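Local coordinates for protein mRNA export factor (Human herpesvirus 1, PDB 4YXP) that regulates viral gene expression, inhibits host splicing and mediates nuclear export of intronless viral mRNAs, here seen as its folded, dimerising C-terminal domain, at residues S118-L123 with G229-G234; L134-Q139 with I210-L215; T145-L150 with R198-V203; R180-I185 with F193-R198. One frame throughout, in Å; residues are numbered along the deposited sequence.

Following the chain from the N terminus, helix 112-132 is the first of the helices involved, and interaction 1 joins its middle to the start of helix 230-241, closing the longest loop. Interaction 2 lies within that loop and ties the segment after helix 112-132 to the one after helix 188-204. Inside it, interaction 3 packs the start of helix 146-167 on helix 188-204, and interaction 4, innermost, folds the turn 180-185 back onto the same helix. The four are thus nested and none cross. Helix 188-204 is common to interactions 3 and 4, which share Arg198; that side chain also bonds to the carbonyls of Ala213 and Thr214 in interaction 2. Interactions 1 and 4 both touch the second subunit.

Interaction 1. Residues S118-L123 with G229-G234; sequences SADETL and GACMAG
Asp120 OD1 is gripped by two groups: the backbone N of Cys231 donates to it at 3.0 Å, and the hydroxyl of Tyr226, just ahead of helix 230-241, bonds to the same oxygen. The other oxygen, OD2, takes the N-H of Met232 at 3.1 Å. Cys231 uses the syn lone pair of OD1, while Met232 meets OD2 on its syn side but 22° out of the carboxylate plane, so two successive amides hold the group against rotation. With CG anti to its own carbonyl carbon (chi1 -79°), Asp120 extends from helix 112-132 over Gly229, whose CA lies 3.4 Å from OD2. Beside these bonds, Cys231 SG rests on Leu123 CD1 at 3.7 Å and on Ala119 CB at 4.1 Å. The second subunit adds cover, Cys271 of that chain packing on Asp120 and its Phe275 on Met232. Gly229 is the N-cap residue, and its positive phi of 106° suits glycine. A carboxylate from another helix receiving amides of the first turn is a helix N-terminus interaction in which the dipole would probably favour the negative charge; here it joins two roughly antiparallel helix segments of the all-helical dimerisation domain.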
# COMPACT_ATOMS: atom_id res chain seq x y z
N SER B 118 -9.31 -7.46 -7.05
CA SER B 118 -10.25 -6.50 -6.47
C SER B 118 -10.56 -5.38 -7.46
O SER B 118 -11.67 -4.85 -7.46
CB SER B 118 -9.71 -5.94 -5.16
OG SER B 118 -9.75 -6.92 -4.14
N ALA B 119 -9.59 -5.02 -8.29
CA ALA B 119 -9.82 -4.02 -9.33
C ALA B 119 -10.83 -4.56 -10.35
O ALA B 119 -11.75 -3.85 -10.76
CB ALA B 119 -8.52 -3.65 -10.01
N ASP B 120 -10.67 -5.81 -10.74
CA ASP B 120 -11.62 -6.44 -11.67
C ASP B 120 -12.99 -6.63 -11.02
O ASP B 120 -14.02 -6.47 -11.68
CB ASP B 120 -11.08 -7.78 -12.17
CG ASP B 120 -10.04 -7.61 -13.26
OD1 ASP B 120 -10.24 -6.75 -14.15
OD2 ASP B 120 -9.01 -8.32 -13.23
N GLU B 121 -13.01 -6.96 -9.73
CA GLU B 121 -14.27 -7.10 -9.00
C GLU B 121 -15.03 -5.78 -9.04
O GLU B 121 -16.24 -5.75 -9.29
CB GLU B 121 -14.02 -7.53 -7.55
CG GLU B 121 -15.29 -7.84 -6.76
CD GLU B 121 -15.02 -8.11 -5.28
OE1 GLU B 121 -14.01 -7.60 -4.75
OE2 GLU B 121 -15.82 -8.83 -4.64
N THR B 122 -14.30 -4.69 -8.81
CA THR B 122 -14.89 -3.36 -8.80
C THR B 122 -15.45 -2.99 -10.17
O THR B 122 -16.60 -2.56 -10.28
CB THR B 122 -13.85 -2.29 -8.37
OG1 THR B 122 -13.30 -2.65 -7.10
CG2 THR B 122 -14.49 -0.91 -8.28
N LEU B 123 -14.65 -3.16 -11.21
CA LEU B 123 -15.06 -2.76 -12.55
C LEU B 123 -16.11 -3.70 -13.14
O LEU B 123 -17.00 -3.25 -13.87
CB LEU B 123 -13.84 -2.69 -13.48
CG LEU B 123 -12.78 -1.63 -13.13
CD1 LEU B 123 -11.76 -1.51 -14.24
CD2 LEU B 123 -13.41 -0.27 -12.84
N GLY B 229 -11.59 -9.21 -15.98
CA GLY B 229 -10.30 -9.88 -15.92
C GLY B 229 -9.19 -9.12 -16.61
O GLY B 229 -8.02 -9.51 -16.55
N ALA B 230 -9.54 -8.01 -17.26
CA ALA B 230 -8.58 -7.26 -18.07
C ALA B 230 -7.51 -6.58 -17.21
O ALA B 230 -6.39 -6.38 -17.67
CB ALA B 230 -9.29 -6.22 -18.91
N CYS B 231 -7.87 -6.21 -15.98
CA CYS B 231 -6.92 -5.55 -15.08
C CYS B 231 -5.80 -6.50 -14.70
O CYS B 231 -4.62 -6.17 -14.79
CB CYS B 231 -7.61 -5.03 -13.82
SG CYS B 231 -8.80 -3.71 -14.08
N MET B 232 -6.18 -7.70 -14.28
CA MET B 232 -5.23 -8.73 -13.90
C MET B 232 -4.41 -9.22 -15.10
O MET B 232 -3.18 -9.26 -15.04
CB MET B 232 -5.95 -9.91 -13.26
CG MET B 232 -5.04 -11.04 -12.83
SD MET B 232 -5.94 -12.38 -12.04
CE MET B 232 -6.43 -11.61 -10.50
N ALA B 233 -5.08 -9.60 -16.18
CA ALA B 233 -4.39 -10.12 -17.35
C ALA B 233 -3.48 -9.06 -17.96
O ALA B 233 -2.34 -9.33 -18.33
CB ALA B 233 -5.38 -10.62 -18.38
N GLY B 234 -4.00 -7.84 -18.04
CA GLY B 234 -3.30 -6.76 -18.71
C GLY B 234 -2.06 -6.28 -17.97
O GLY B 234 -1.02 -6.04 -18.58

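Interaction 2. Residues L134-Q139 with I210-L215; sequences LPLRPQ and IDYATL
Leu136 pushes its side chain between Ile210, Tyr212 and Leu215, and the backbone on both sides of it is tied down as well. Its CB lies against Ile210 CB at 3.9 Å. Farther out, CG sits 3.9 Å from Tyr212 CE1, and the CD1 branch meets Leu215 CD2 tip to tip at 3.5 Å, closer than carbon pairs usually come. Placing CG anti to the carbonyl carbon (chi1 -56°) sends CG toward the Tyr212 ring and CD1 toward Leu215. Cys129 of helix 112-132 is a further neighbour of this leucine. Ile210 answers from the second segment. Its N-H reaches Leu136 O at 2.7 Å, in the carbonyl plane and fairly straight, while its CD1 slides past Pro138 CG in the opposite direction. A water completes the exchange between the two residues, accepting from Leu136 N and donating to Ile210 O. Tyr212 is the third main contributor: its ring reaches across to 134-139, and OH donates to Leu134 O at 2.7 Å. The carbonyl oxygen lies in the plane of the ring, at its edge, yet the hydroxyl stands 56° above the carbonyl plane. Tyr86 of helix 75-91 hydrogen-bonds to Pro135 O. An irregular segment and a loop with a short 3-10 turn are thus joined by a direct amide bond, a bridging water and a tyrosine hydroxyl; these polar bonds set their register at main-chain groups, while Leu136, Ile210, Tyr212 and Leu215 form an apolar cluster between them.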
# COMPACT_ATOMS: atom_id res chain seq x y z
N LEU B 134 -28.68 0.13 -13.48
CA LEU B 134 -28.76 0.42 -12.05
C LEU B 134 -27.84 1.58 -11.68
O LEU B 134 -26.73 1.68 -12.21
CB LEU B 134 -28.39 -0.82 -11.24
CG LEU B 134 -29.37 -1.99 -11.31
CD1 LEU B 134 -28.76 -3.24 -10.71
CD2 LEU B 134 -30.67 -1.63 -10.60
N PRO B 135 -28.30 2.46 -10.78
CA PRO B 135 -27.45 3.56 -10.29
C PRO B 135 -26.16 3.10 -9.62
O PRO B 135 -26.17 2.12 -8.88
CB PRO B 135 -28.35 4.26 -9.26
CG PRO B 135 -29.73 3.96 -9.70
CD PRO B 135 -29.68 2.58 -10.27
N LEU B 136 -25.06 3.81 -9.88
CA LEU B 136 -23.80 3.60 -9.17
C LEU B 136 -23.78 4.46 -7.91
O LEU B 136 -23.74 5.69 -7.99
CB LEU B 136 -22.60 3.95 -10.06
CG LEU B 136 -22.50 3.23 -11.41
CD1 LEU B 136 -21.38 3.83 -12.26
CD2 LEU B 136 -22.28 1.75 -11.22
N ARG B 137 -23.82 3.81 -6.75
CA ARG B 137 -23.96 4.52 -5.47
C ARG B 137 -22.66 4.50 -4.65
O ARG B 137 -22.06 3.44 -4.48
CB ARG B 137 -25.09 3.91 -4.65
CG ARG B 137 -26.37 3.64 -5.46
CD ARG B 137 -27.41 2.87 -4.66
NE ARG B 137 -26.80 1.75 -3.93
CZ ARG B 137 -26.72 1.65 -2.60
NH1 ARG B 137 -27.22 2.60 -1.80
NH2 ARG B 137 -26.14 0.59 -2.06
N PRO B 138 -22.23 5.66 -4.13
CA PRO B 138 -21.01 5.68 -3.31
C PRO B 138 -21.10 4.85 -2.02
O PRO B 138 -20.05 4.44 -1.50
CB PRO B 138 -20.84 7.16 -2.97
CG PRO B 138 -21.57 7.88 -4.03
CD PRO B 138 -22.73 7.02 -4.38
N GLN B 139 -22.31 4.61 -1.52
CA GLN B 139 -22.51 3.91 -0.25
C GLN B 139 -22.43 2.40 -0.45
O GLN B 139 -22.33 1.63 0.50
CB GLN B 139 -23.87 4.29 0.36
CG GLN B 139 -24.11 5.79 0.50
CD GLN B 139 -24.51 6.45 -0.82
OE1 GLN B 139 -24.92 5.78 -1.77
NE2 GLN B 139 -24.37 7.77 -0.88
N ILE B 210 -23.36 8.10 -9.22
CA ILE B 210 -22.20 8.39 -10.05
C ILE B 210 -22.55 8.23 -11.52
O ILE B 210 -22.95 7.15 -11.96
CB ILE B 210 -21.02 7.49 -9.65
CG1 ILE B 210 -20.62 7.76 -8.19
CG2 ILE B 210 -19.83 7.71 -10.57
CD1 ILE B 210 -19.84 6.63 -7.56
N ASP B 211 -22.39 9.31 -12.27
CA ASP B 211 -22.61 9.32 -13.72
C ASP B 211 -21.84 8.19 -14.40
O ASP B 211 -20.66 7.98 -14.11
CB ASP B 211 -22.20 10.67 -14.30
CG ASP B 211 -22.80 10.92 -15.67
OD1 ASP B 211 -23.01 9.95 -16.43
OD2 ASP B 211 -23.07 12.11 -15.98
N TYR B 212 -22.49 7.48 -15.32
CA TYR B 212 -21.83 6.42 -16.07
C TYR B 212 -20.62 6.96 -16.85
O TYR B 212 -19.69 6.23 -17.15
CB TYR B 212 -22.79 5.74 -17.05
CG TYR B 212 -23.83 4.82 -16.43
CD1 TYR B 212 -23.92 4.63 -15.06
CD2 TYR B 212 -24.73 4.14 -17.24
CE1 TYR B 212 -24.88 3.78 -14.51
CE2 TYR B 212 -25.68 3.29 -16.71
CZ TYR B 212 -25.75 3.11 -15.35
OH TYR B 212 -26.71 2.27 -14.83
N ALA B 213 -20.66 8.25 -17.17
CA ALA B 213 -19.57 8.89 -17.90
C ALA B 213 -18.26 8.83 -17.11
O ALA B 213 -17.17 8.90 -17.68
CB ALA B 213 -19.92 10.34 -18.23
N THR B 214 -18.39 8.70 -15.79
CA THR B 214 -17.23 8.54 -14.92
C THR B 214 -16.39 7.35 -15.37
O THR B 214 -15.16 7.38 -15.30
CB THR B 214 -17.66 8.35 -13.45
OG1 THR B 214 -18.50 9.44 -13.04
CG2 THR B 214 -16.45 8.27 -12.53
N LEU B 215 -17.06 6.29 -15.83
CA LEU B 215 -16.38 5.08 -16.28
C LEU B 215 -16.16 5.07 -17.79
O LEU B 215 -15.81 4.04 -18.37
CB LEU B 215 -17.19 3.84 -15.88
CG LEU B 215 -17.28 3.43 -14.40
CD1 LEU B 215 -15.91 3.40 -13.74
CD2 LEU B 215 -18.22 4.33 -13.63
O HOH W 1 -25.41 5.80 -11.80

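Interaction 3. Residues T145-L150 with R198-V203; sequences TTAAVL and RLANRV
Thr146 crosses Leu199 at about a right angle and touches it with both of its branches. OG1, anti to the carbonyl carbon (chi1 -64°), comes within 3.3 Å of Leu199 CD2, although its polar partner is Ile143 O, three residues back in the chain. CG2 is thereby turned the other way, onto Leu199 CB at 4.0 Å and the backbone N of Ala200 at 3.9 Å. Leu199 holds CG anti to its backbone N (chi1 -173°), a setting that brings CD2 up to the threonine hydroxyl. Beside this pair, Ala147 CB and Ala200 CB meet at 4.0 Å, and the CA atoms of Ala147 and Ala200 are 5.1 Å apart. Leu150, one helical turn after Thr146, adds a looser contact from CD2 to Ala200 CB at 4.3 Å. No hydrogen bond links the two segments; the axes of helix segments 146-150 and 198-203 come within 9.0 Å at a crossing angle of -141°. Ala200, the residue most covered here apart from Thr146, touches Thr146, Ala147 and Leu150. Helix 112-132 closes one flank, with Thr122 against both Thr146 and Leu199, while helix 93-109 backs Thr145 and Ala148, so the start of helix 146-167 contacts helix 93-109 as well as helix 188-204.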
# COMPACT_ATOMS: atom_id res chain seq x y z
N THR B 145 -15.19 1.49 -1.93
CA THR B 145 -13.80 1.22 -1.54
C THR B 145 -12.86 1.27 -2.74
O THR B 145 -11.75 0.73 -2.69
CB THR B 145 -13.66 -0.16 -0.86
OG1 THR B 145 -14.21 -1.18 -1.70
CG2 THR B 145 -14.38 -0.17 0.49
N THR B 146 -13.27 1.95 -3.81
CA THR B 146 -12.43 2.08 -4.99
C THR B 146 -11.07 2.69 -4.64
O THR B 146 -10.03 2.25 -5.13
CB THR B 146 -13.12 2.96 -6.07
OG1 THR B 146 -14.31 2.31 -6.52
CG2 THR B 146 -12.20 3.18 -7.27
N ALA B 147 -11.07 3.70 -3.77
CA ALA B 147 -9.84 4.38 -3.39
C ALA B 147 -8.83 3.44 -2.74
O ALA B 147 -7.62 3.67 -2.82
CB ALA B 147 -10.15 5.53 -2.44
N ALA B 148 -9.32 2.38 -2.11
CA ALA B 148 -8.45 1.44 -1.40
C ALA B 148 -7.63 0.59 -2.37
O ALA B 148 -6.43 0.41 -2.18
CB ALA B 148 -9.28 0.56 -0.49
N VAL B 149 -8.28 0.07 -3.41
CA VAL B 149 -7.56 -0.74 -4.39
C VAL B 149 -6.67 0.18 -5.23
O VAL B 149 -5.56 -0.20 -5.60
CB VAL B 149 -8.53 -1.59 -5.27
CG1 VAL B 149 -9.69 -0.77 -5.81
CG2 VAL B 149 -7.78 -2.28 -6.40
N LEU B 150 -7.13 1.40 -5.49
CA LEU B 150 -6.31 2.40 -6.17
C LEU B 150 -5.01 2.66 -5.41
O LEU B 150 -3.92 2.59 -5.99
CB LEU B 150 -7.09 3.71 -6.33
CG LEU B 150 -6.31 4.90 -6.91
CD1 LEU B 150 -5.75 4.57 -8.29
CD2 LEU B 150 -7.21 6.13 -6.98
N ARG B 198 -11.00 8.37 -11.21
CA ARG B 198 -12.23 9.09 -11.50
C ARG B 198 -13.35 8.59 -10.60
O ARG B 198 -14.06 9.38 -9.99
CB ARG B 198 -12.63 8.93 -12.97
CG ARG B 198 -11.79 9.76 -13.93
CD ARG B 198 -12.02 9.36 -15.39
NE ARG B 198 -13.39 9.59 -15.85
CZ ARG B 198 -13.82 10.72 -16.39
NH1 ARG B 198 -13.01 11.76 -16.54
NH2 ARG B 198 -15.09 10.82 -16.79
N LEU B 199 -13.49 7.27 -10.51
CA LEU B 199 -14.54 6.67 -9.68
C LEU B 199 -14.33 7.04 -8.21
O LEU B 199 -15.27 7.44 -7.53
CB LEU B 199 -14.56 5.16 -9.87
CG LEU B 199 -15.70 4.39 -9.20
CD1 LEU B 199 -17.06 4.90 -9.66
CD2 LEU B 199 -15.58 2.90 -9.49
N ALA B 200 -13.10 6.92 -7.73
CA ALA B 200 -12.80 7.26 -6.34
C ALA B 200 -13.11 8.72 -6.05
O ALA B 200 -13.60 9.06 -4.97
CB ALA B 200 -11.34 6.96 -6.02
N ASN B 201 -12.85 9.59 -7.02
CA ASN B 201 -13.10 11.01 -6.87
C ASN B 201 -14.58 11.29 -6.66
O ASN B 201 -14.95 12.06 -5.77
CB ASN B 201 -12.59 11.79 -8.08
CG ASN B 201 -12.94 13.26 -8.02
OD1 ASN B 201 -13.90 13.72 -8.65
ND2 ASN B 201 -12.17 14.02 -7.25
N ARG B 202 -15.43 10.67 -7.47
CA ARG B 202 -16.87 10.88 -7.35
C ARG B 202 -17.39 10.35 -6.01
O ARG B 202 -18.29 10.93 -5.41
CB ARG B 202 -17.63 10.21 -8.50
CG ARG B 202 -17.15 10.59 -9.89
CD ARG B 202 -17.32 12.07 -10.18
NE ARG B 202 -17.00 12.36 -11.58
CZ ARG B 202 -15.76 12.46 -12.06
NH1 ARG B 202 -14.71 12.29 -11.27
NH2 ARG B 202 -15.58 12.73 -13.35
N VAL B 203 -16.81 9.24 -5.56
CA VAL B 203 -17.20 8.66 -4.27
C VAL B 203 -16.93 9.66 -3.15
O VAL B 203 -17.81 9.92 -2.32
CB VAL B 203 -16.46 7.33 -4.01
CG1 VAL B 203 -16.63 6.88 -2.56
CG2 VAL B 203 -16.97 6.25 -4.96

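Interaction 4. Residues R180-I185 with F193-R198; sequences RRLADI and FVILAR
Arg198 reaches out from helix 188-204 across the turn 180-185. From CB, CG is set anti to the carbonyl carbon (chi1 -75°) and meets Arg180 CB at 3.7 Å. CD touches both Arg180 O and Leu182 CD2, and the bend at chi3 (64°) then swings the head over the leucine. NE lies 3.5 Å from Leu182 CD2, and CZ stands 3.7 Å from Leu182 CG, which sits over the centre of one guanidinium face. At the tip, Arg198 NH1 donates to Arg180 O at 2.9 Å, with the acceptor close to the guanidinium plane. NH2 touches Leu182 CD1. NE and NH2 bond to the carbonyls of Thr214 and Ala213. Alongside, Ile185 CD1 packs on Val194 CG1 at 3.7 Å and crosses Ile195, whose CD1 also meets Leu182 CD2. Asp6 of the second subunit accepts from the amides of Leu182 and Ala183 and forms only a long, weak ion pair with Arg198. The buried guanidinium donates to three main-chain carbonyls, which probably help to offset its charge, with a leucine across one face; this implies that Arg198 joins the turn after helix 173-179 to the loop 210-215 through directional bonds, while Leu182, Ile185, Val194 and Ile195 supply the apolar packing.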
# COMPACT_ATOMS: atom_id res chain seq x y z
N ARG B 180 -7.21 12.98 -14.32
CA ARG B 180 -8.41 12.14 -14.39
C ARG B 180 -9.19 12.38 -15.69
O ARG B 180 -10.40 12.62 -15.66
CB ARG B 180 -9.30 12.40 -13.17
CG ARG B 180 -8.64 12.04 -11.84
CD ARG B 180 -9.59 12.18 -10.66
NE ARG B 180 -9.85 13.58 -10.31
CZ ARG B 180 -9.14 14.28 -9.43
NH1 ARG B 180 -8.11 13.74 -8.79
NH2 ARG B 180 -9.46 15.55 -9.18
N ARG B 181 -8.49 12.29 -16.81
CA ARG B 181 -9.09 12.53 -18.13
C ARG B 181 -9.10 11.25 -18.96
O ARG B 181 -8.09 10.58 -19.10
CB ARG B 181 -8.33 13.62 -18.89
CG ARG B 181 -8.39 14.99 -18.25
CD ARG B 181 -7.62 16.00 -19.08
NE ARG B 181 -7.29 17.20 -18.30
CZ ARG B 181 -6.71 18.28 -18.80
NH1 ARG B 181 -6.38 18.34 -20.08
NH2 ARG B 181 -6.45 19.31 -18.01
N LEU B 182 -10.26 10.93 -19.52
CA LEU B 182 -10.39 9.76 -20.37
C LEU B 182 -9.44 9.84 -21.56
O LEU B 182 -8.94 8.82 -22.03
CB LEU B 182 -11.83 9.62 -20.87
CG LEU B 182 -12.89 9.46 -19.77
CD1 LEU B 182 -14.28 9.52 -20.39
CD2 LEU B 182 -12.70 8.16 -19.00
N ALA B 183 -9.19 11.06 -22.03
CA ALA B 183 -8.34 11.28 -23.20
C ALA B 183 -6.88 10.90 -22.94
O ALA B 183 -6.10 10.77 -23.87
CB ALA B 183 -8.43 12.73 -23.65
N ASP B 184 -6.52 10.73 -21.67
CA ASP B 184 -5.16 10.33 -21.30
C ASP B 184 -4.99 8.81 -21.34
O ASP B 184 -3.87 8.30 -21.26
CB ASP B 184 -4.80 10.84 -19.90
CG ASP B 184 -4.59 12.35 -19.87
OD1 ASP B 184 -4.42 12.96 -20.94
OD2 ASP B 184 -4.57 12.91 -18.75
N ILE B 185 -6.09 8.08 -21.46
CA ILE B 185 -6.04 6.62 -21.47
C ILE B 185 -5.57 6.13 -22.83
O ILE B 185 -6.24 6.35 -23.85
CB ILE B 185 -7.41 6.02 -21.10
CG1 ILE B 185 -7.82 6.48 -19.69
CG2 ILE B 185 -7.37 4.50 -21.19
CD1 ILE B 185 -9.20 6.02 -19.25
N PHE B 193 -5.68 3.16 -13.81
CA PHE B 193 -5.48 4.20 -12.81
C PHE B 193 -6.36 5.42 -13.04
O PHE B 193 -6.86 6.01 -12.08
CB PHE B 193 -3.99 4.58 -12.75
CG PHE B 193 -3.18 3.59 -11.97
CD1 PHE B 193 -3.14 3.66 -10.58
CD2 PHE B 193 -2.51 2.56 -12.60
CE1 PHE B 193 -2.41 2.74 -9.85
CE2 PHE B 193 -1.79 1.63 -11.87
CZ PHE B 193 -1.74 1.72 -10.50
N VAL B 194 -6.61 5.79 -14.29
CA VAL B 194 -7.48 6.92 -14.59
C VAL B 194 -8.93 6.59 -14.19
O VAL B 194 -9.61 7.41 -13.57
CB VAL B 194 -7.39 7.32 -16.07
CG1 VAL B 194 -8.47 8.35 -16.42
CG2 VAL B 194 -6.02 7.88 -16.38
N ILE B 195 -9.39 5.40 -14.54
CA ILE B 195 -10.78 5.03 -14.25
C ILE B 195 -11.00 4.92 -12.75
O ILE B 195 -11.96 5.46 -12.21
CB ILE B 195 -11.17 3.73 -14.98
CG1 ILE B 195 -11.16 3.93 -16.49
CG2 ILE B 195 -12.55 3.24 -14.52
CD1 ILE B 195 -12.11 5.01 -17.00
N LEU B 196 -10.11 4.21 -12.06
CA LEU B 196 -10.23 4.08 -10.61
C LEU B 196 -10.15 5.45 -9.92
O LEU B 196 -10.86 5.70 -8.96
CB LEU B 196 -9.15 3.15 -10.05
CG LEU B 196 -9.24 1.66 -10.41
CD1 LEU B 196 -8.17 0.89 -9.66
CD2 LEU B 196 -10.62 1.08 -10.11
N ALA B 197 -9.28 6.32 -10.42
CA ALA B 197 -9.13 7.65 -9.83
C ALA B 197 -10.40 8.47 -10.03
O ALA B 197 -10.84 9.19 -9.12
CB ALA B 197 -7.94 8.38 -10.43
N ARG B 198 -11.00 8.37 -11.21
CA ARG B 198 -12.23 9.09 -11.50
C ARG B 198 -13.35 8.59 -10.60
O ARG B 198 -14.06 9.38 -9.99
CB ARG B 198 -12.63 8.93 -12.97
CG ARG B 198 -11.79 9.76 -13.93
CD ARG B 198 -12.02 9.36 -15.39
NE ARG B 198 -13.39 9.59 -15.85
CZ ARG B 198 -13.82 10.72 -16.39
NH1 ARG B 198 -13.01 11.76 -16.54
NH2 ARG B 198 -15.09 10.82 -16.79